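PDB 3CYM: HRDC domain-containing protein from Bifidobacterium adolescentis ATCC 15703, which is uncharacterised but probably acts as a 3'-5' exonuclease of the ribonuclease D type, binding nucleic acid and trimming it from the 3' end. Local coordinates for residues F87-S101 and F108-E122. Residues are numbered along the deposited sequence; the frame is centred on the assembly and turned at random. Where two conformers were deposited one is given.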
# COMPACT_ATOMS: atom_id res chain seq x y z
N PHE A 87 -19.98 -7.57 13.04
CA PHE A 87 -18.87 -8.34 12.50
C PHE A 87 -17.79 -8.62 13.54
O PHE A 87 -17.34 -9.75 13.68
CB PHE A 87 -18.26 -7.62 11.29
CG PHE A 87 -17.26 -8.43 10.56
CD1 PHE A 87 -17.64 -9.25 9.51
CD2 PHE A 87 -15.91 -8.40 10.92
CE1 PHE A 87 -16.71 -10.01 8.85
CE2 PHE A 87 -14.98 -9.16 10.26
CZ PHE A 87 -15.38 -9.98 9.23
N ASN A 88 -17.36 -7.58 14.26
CA ASN A 88 -16.35 -7.69 15.31
C ASN A 88 -16.75 -8.62 16.45
O ASN A 88 -15.92 -9.36 16.99
CB ASN A 88 -16.06 -6.31 15.90
CG ASN A 88 -15.44 -5.37 14.90
OD1 ASN A 88 -14.60 -5.77 14.09
ND2 ASN A 88 -15.84 -4.11 14.97
N ARG A 89 -18.03 -8.55 16.81
CA ARG A 89 -18.59 -9.38 17.87
C ARG A 89 -18.69 -10.83 17.42
O ARG A 89 -18.45 -11.75 18.21
CB ARG A 89 -19.95 -8.83 18.32
CG ARG A 89 -19.84 -7.43 18.97
CD ARG A 89 -21.11 -6.97 19.67
NE ARG A 89 -22.26 -6.93 18.77
CZ ARG A 89 -23.30 -7.76 18.85
NH1 ARG A 89 -23.33 -8.70 19.78
NH2 ARG A 89 -24.30 -7.64 17.98
N ALA A 90 -19.02 -11.02 16.15
CA ALA A 90 -19.07 -12.34 15.54
C ALA A 90 -17.70 -13.03 15.47
O ALA A 90 -17.59 -14.24 15.66
CB ALA A 90 -19.68 -12.24 14.16
N VAL A 91 -16.66 -12.25 15.21
CA VAL A 91 -15.30 -12.77 14.99
C VAL A 91 -14.50 -12.83 16.30
O VAL A 91 -13.72 -13.78 16.54
CB VAL A 91 -14.58 -11.92 13.89
CG1 VAL A 91 -13.08 -12.19 13.84
CG2 VAL A 91 -15.21 -12.17 12.52
N GLY A 92 -14.69 -11.83 17.14
CA GLY A 92 -14.02 -11.76 18.43
C GLY A 92 -12.53 -11.52 18.29
O GLY A 92 -12.11 -10.63 17.55
N ASP A 93 -11.74 -12.32 19.01
CA ASP A 93 -10.30 -12.14 19.07
C ASP A 93 -9.58 -13.13 18.17
O ASP A 93 -8.42 -13.46 18.40
CB ASP A 93 -9.81 -12.26 20.53
CG ASP A 93 -9.89 -13.69 21.06
OD1 ASP A 93 -9.03 -14.05 21.89
OD2 ASP A 93 -10.78 -14.45 20.64
N ALA A 94 -10.29 -13.59 17.14
CA ALA A 94 -9.75 -14.52 16.14
C ALA A 94 -8.61 -13.91 15.34
O ALA A 94 -8.53 -12.69 15.17
CB ALA A 94 -10.86 -15.00 15.20
N VAL A 95 -7.73 -14.76 14.86
CA VAL A 95 -6.56 -14.35 14.10
C VAL A 95 -7.00 -13.99 12.67
O VAL A 95 -7.64 -14.77 11.99
CB VAL A 95 -5.49 -15.48 14.08
CG1 VAL A 95 -4.30 -15.10 13.18
CG2 VAL A 95 -5.00 -15.78 15.49
N TRP A 96 -6.67 -12.79 12.24
CA TRP A 96 -6.89 -12.40 10.87
C TRP A 96 -5.66 -12.80 10.05
O TRP A 96 -4.53 -12.50 10.43
CB TRP A 96 -7.13 -10.90 10.78
CG TRP A 96 -8.43 -10.43 11.38
CD1 TRP A 96 -8.93 -10.75 12.60
CD2 TRP A 96 -9.36 -9.51 10.79
NE1 TRP A 96 -10.13 -10.11 12.81
CE2 TRP A 96 -10.42 -9.35 11.71
CE3 TRP A 96 -9.41 -8.83 9.57
CZ2 TRP A 96 -11.52 -8.52 11.45
CZ3 TRP A 96 -10.50 -8.00 9.32
CH2 TRP A 96 -11.54 -7.85 10.25
N ILE A 97 -5.88 -13.51 8.95
CA ILE A 97 -4.82 -13.82 8.01
C ILE A 97 -4.91 -12.87 6.82
O ILE A 97 -5.94 -12.81 6.12
CB ILE A 97 -4.86 -15.28 7.50
CG1 ILE A 97 -5.05 -16.26 8.64
CG2 ILE A 97 -3.58 -15.62 6.76
CD1 ILE A 97 -5.73 -17.50 8.19
N LEU A 98 -3.84 -12.12 6.63
CA LEU A 98 -3.73 -11.14 5.56
C LEU A 98 -2.39 -11.35 4.87
O LEU A 98 -1.41 -11.73 5.51
CB LEU A 98 -3.82 -9.72 6.12
CG LEU A 98 -5.18 -9.05 6.37
CD1 LEU A 98 -5.85 -9.55 7.63
CD2 LEU A 98 -5.03 -7.54 6.46
N HIS A 99 -2.35 -11.13 3.56
CA HIS A 99 -1.10 -11.15 2.81
C HIS A 99 -0.73 -9.70 2.56
O HIS A 99 -1.45 -9.00 1.84
CB HIS A 99 -1.27 -11.89 1.47
CG HIS A 99 0.02 -12.18 0.78
ND1 HIS A 99 0.80 -13.28 1.07
CD2 HIS A 99 0.69 -11.50 -0.18
CE1 HIS A 99 1.88 -13.27 0.32
NE2 HIS A 99 1.84 -12.20 -0.45
N ASP A 100 0.37 -9.26 3.19
CA ASP A 100 0.80 -7.85 3.20
C ASP A 100 -0.28 -6.99 3.87
O ASP A 100 -1.04 -6.27 3.22
CB ASP A 100 1.17 -7.34 1.79
CG ASP A 100 1.75 -5.93 1.78
OD1 ASP A 100 2.15 -5.40 2.85
OD2 ASP A 100 1.80 -5.33 0.69
N SER A 101 -0.31 -7.09 5.20
CA SER A 101 -1.37 -6.52 6.02
C SER A 101 -1.39 -4.99 6.05
O SER A 101 -2.42 -4.40 6.35
CB SER A 101 -1.29 -7.07 7.45
OG SER A 101 -0.11 -6.62 8.10
N PHE A 108 -9.81 -1.53 6.60
CA PHE A 108 -10.58 -2.28 7.61
C PHE A 108 -10.85 -1.42 8.85
O PHE A 108 -11.97 -1.40 9.35
CB PHE A 108 -9.85 -3.55 8.05
CG PHE A 108 -9.80 -4.64 7.00
CD1 PHE A 108 -8.79 -5.58 7.03
CD2 PHE A 108 -10.75 -4.72 5.99
CE1 PHE A 108 -8.73 -6.59 6.08
CE2 PHE A 108 -10.70 -5.73 5.04
CZ PHE A 108 -9.69 -6.66 5.09
N ASP A 109 -9.82 -0.73 9.33
CA ASP A 109 -9.93 0.24 10.42
C ASP A 109 -10.96 1.33 10.10
O ASP A 109 -11.79 1.69 10.94
CB ASP A 109 -8.58 0.87 10.72
CG ASP A 109 -8.65 1.94 11.78
OD1 ASP A 109 -8.48 3.14 11.44
OD2 ASP A 109 -8.90 1.59 12.95
N GLU A 110 -10.92 1.83 8.87
CA GLU A 110 -11.85 2.87 8.43
C GLU A 110 -13.31 2.43 8.33
O GLU A 110 -14.21 3.26 8.44
CB GLU A 110 -11.37 3.55 7.15
CG GLU A 110 -10.27 4.57 7.42
CD GLU A 110 -10.35 5.78 6.51
OE1 GLU A 110 -9.92 6.87 6.95
OE2 GLU A 110 -10.86 5.65 5.37
N LEU A 111 -13.55 1.14 8.13
CA LEU A 111 -14.92 0.61 8.17
C LEU A 111 -15.39 0.35 9.60
O LEU A 111 -16.58 0.16 9.85
CB LEU A 111 -15.06 -0.62 7.27
CG LEU A 111 -15.07 -0.33 5.76
CD1 LEU A 111 -14.60 -1.52 4.94
CD2 LEU A 111 -16.43 0.15 5.28
N GLY A 112 -14.45 0.35 10.55
CA GLY A 112 -14.77 0.15 11.96
C GLY A 112 -14.49 -1.26 12.44
O GLY A 112 -14.91 -1.64 13.54
N MET A 113 -13.78 -2.04 11.63
CA MET A 113 -13.36 -3.38 12.03
C MET A 113 -12.20 -3.30 13.02
O MET A 113 -11.42 -2.35 13.00
CB MET A 113 -12.99 -4.23 10.81
CG MET A 113 -14.18 -4.79 10.05
SD MET A 113 -13.73 -5.51 8.46
CE MET A 113 -13.91 -4.11 7.40
N GLU A 114 -12.11 -4.29 13.90
CA GLU A 114 -11.07 -4.30 14.93
C GLU A 114 -10.37 -5.66 15.04
O GLU A 114 -10.65 -6.41 15.97
CB GLU A 114 -11.66 -3.88 16.27
CG GLU A 114 -10.70 -3.11 17.18
CD GLU A 114 -9.91 -4.00 18.14
OE1 GLU A 114 -8.66 -3.90 18.16
OE2 GLU A 114 -10.54 -4.79 18.88
N PRO A 115 -9.46 -5.98 14.09
CA PRO A 115 -8.64 -7.19 14.20
C PRO A 115 -7.79 -7.21 15.47
O PRO A 115 -7.09 -6.23 15.77
CB PRO A 115 -7.74 -7.12 12.96
CG PRO A 115 -8.47 -6.23 12.01
CD PRO A 115 -9.14 -5.22 12.86
N GLN A 116 -7.87 -8.29 16.23
CA GLN A 116 -7.19 -8.35 17.52
C GLN A 116 -5.90 -9.15 17.50
O GLN A 116 -5.07 -9.02 18.39
CB GLN A 116 -8.13 -8.89 18.60
CG GLN A 116 -9.21 -7.90 19.00
CD GLN A 116 -9.93 -8.32 20.26
OE1 GLN A 116 -11.12 -8.62 20.23
NE2 GLN A 116 -9.20 -8.36 21.37
N ARG A 117 -5.78 -9.99 16.47
CA ARG A 117 -4.59 -10.80 16.24
C ARG A 117 -4.35 -10.88 14.73
O ARG A 117 -5.28 -10.74 13.93
CB ARG A 117 -4.75 -12.21 16.84
CG ARG A 117 -4.57 -12.26 18.37
CD ARG A 117 -4.57 -13.67 18.94
NE ARG A 117 -5.86 -14.34 18.78
CZ ARG A 117 -6.10 -15.61 19.10
NH1 ARG A 117 -7.30 -16.13 18.91
NH2 ARG A 117 -5.13 -16.37 19.60
N LEU A 118 -3.09 -11.09 14.34
CA LEU A 118 -2.70 -11.11 12.94
C LEU A 118 -1.71 -12.21 12.63
O LEU A 118 -0.81 -12.48 13.41
CB LEU A 118 -2.09 -9.76 12.56
CG LEU A 118 -1.69 -9.47 11.11
CD1 LEU A 118 -2.94 -9.35 10.24
CD2 LEU A 118 -0.88 -8.20 11.07
N PHE A 119 -1.91 -12.86 11.48
CA PHE A 119 -0.85 -13.61 10.84
C PHE A 119 -0.69 -13.04 9.45
O PHE A 119 -1.60 -13.14 8.62
CB PHE A 119 -1.16 -15.11 10.77
CG PHE A 119 -0.01 -15.94 10.30
CD1 PHE A 119 0.84 -16.54 11.21
CD2 PHE A 119 0.24 -16.12 8.94
CE1 PHE A 119 1.93 -17.30 10.78
CE2 PHE A 119 1.32 -16.89 8.51
CZ PHE A 119 2.16 -17.47 9.43
N ASP A 120 0.46 -12.44 9.19
CA ASP A 120 0.74 -11.89 7.87
C ASP A 120 1.53 -12.91 7.04
O ASP A 120 2.70 -13.20 7.33
CB ASP A 120 1.48 -10.54 7.99
CG ASP A 120 1.48 -9.73 6.70
OD1 ASP A 120 1.50 -10.29 5.58
OD2 ASP A 120 1.50 -8.49 6.81
N THR A 121 0.89 -13.46 6.00
CA THR A 121 1.54 -14.49 5.18
C THR A 121 2.66 -13.93 4.31
O THR A 121 3.53 -14.67 3.88
CB THR A 121 0.54 -15.28 4.28
OG1 THR A 121 -0.25 -14.38 3.50
CG2 THR A 121 -0.37 -16.17 5.11
N GLU A 122 2.65 -12.62 4.04
CA GLU A 122 3.74 -12.02 3.31
C GLU A 122 4.93 -11.86 4.23
O GLU A 122 6.03 -12.25 3.88
CB GLU A 122 3.37 -10.68 2.65
CG GLU A 122 4.57 -10.03 1.94
CD GLU A 122 4.19 -9.07 0.82
OE1 GLU A 122 4.52 -7.88 0.94
OE2 GLU A 122 3.58 -9.52 -0.18
O HOH W 1 -9.77 -10.52 15.75
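Pro115 packs on one face of Trp96, its CG 3.5 Å from the centroid of the six-membered ring and only 6° off its normal, a CH-pi contact over the middle of the face. The rim of the same indole is also met: Met113 SD comes in plane to Trp96 CH2 at 3.7 Å, a Met-aromatic contact, and the edge at CZ3 is turned toward the Phe108 face in an offset edge-to-face pair, planes at 61°. With CG beside its own backbone N (chi1 -69°), the indole reaches back along the loop 112-116. Its NE1 makes a weak bond to a water that also joins Gly92 O, Ala94 O and Gln116 N. Replacing the indole by an alanine is likely to leave a gap between Pro115, Met113 and Phe108 and to cost the water one of its partners.

Arg117, bent at chi3, grips Asp93 O side-on with NE (2.7 Å) and NH1, while Val95 CG2 packs over the centre of one guanidinium face. Strands 95-98 and 117-120 run parallel, Trp96 N bonding to Arg117 O and Phe119 N to Trp96 O.

Beyond them, Glu122 CB lies over the His99 ring, 3.8 Å from its centroid; ND1 of that ring shares a hydrogen bond with Thr121 OG1 at the edge, and NE2 turns to Phe133 O. Asp120, which N-caps helix 121-127, takes Asp100 N on OD1 and both Ser101 N and OG on OD2, so four donors, counting Glu122 N, fix its carboxylate.

Helix 101-111 links the two strands, making this a beta-alpha-beta unit at the sheet edge of the RNase H-like exonuclease fold, with the His99 side chain about 6 Å from a bound sodium ion.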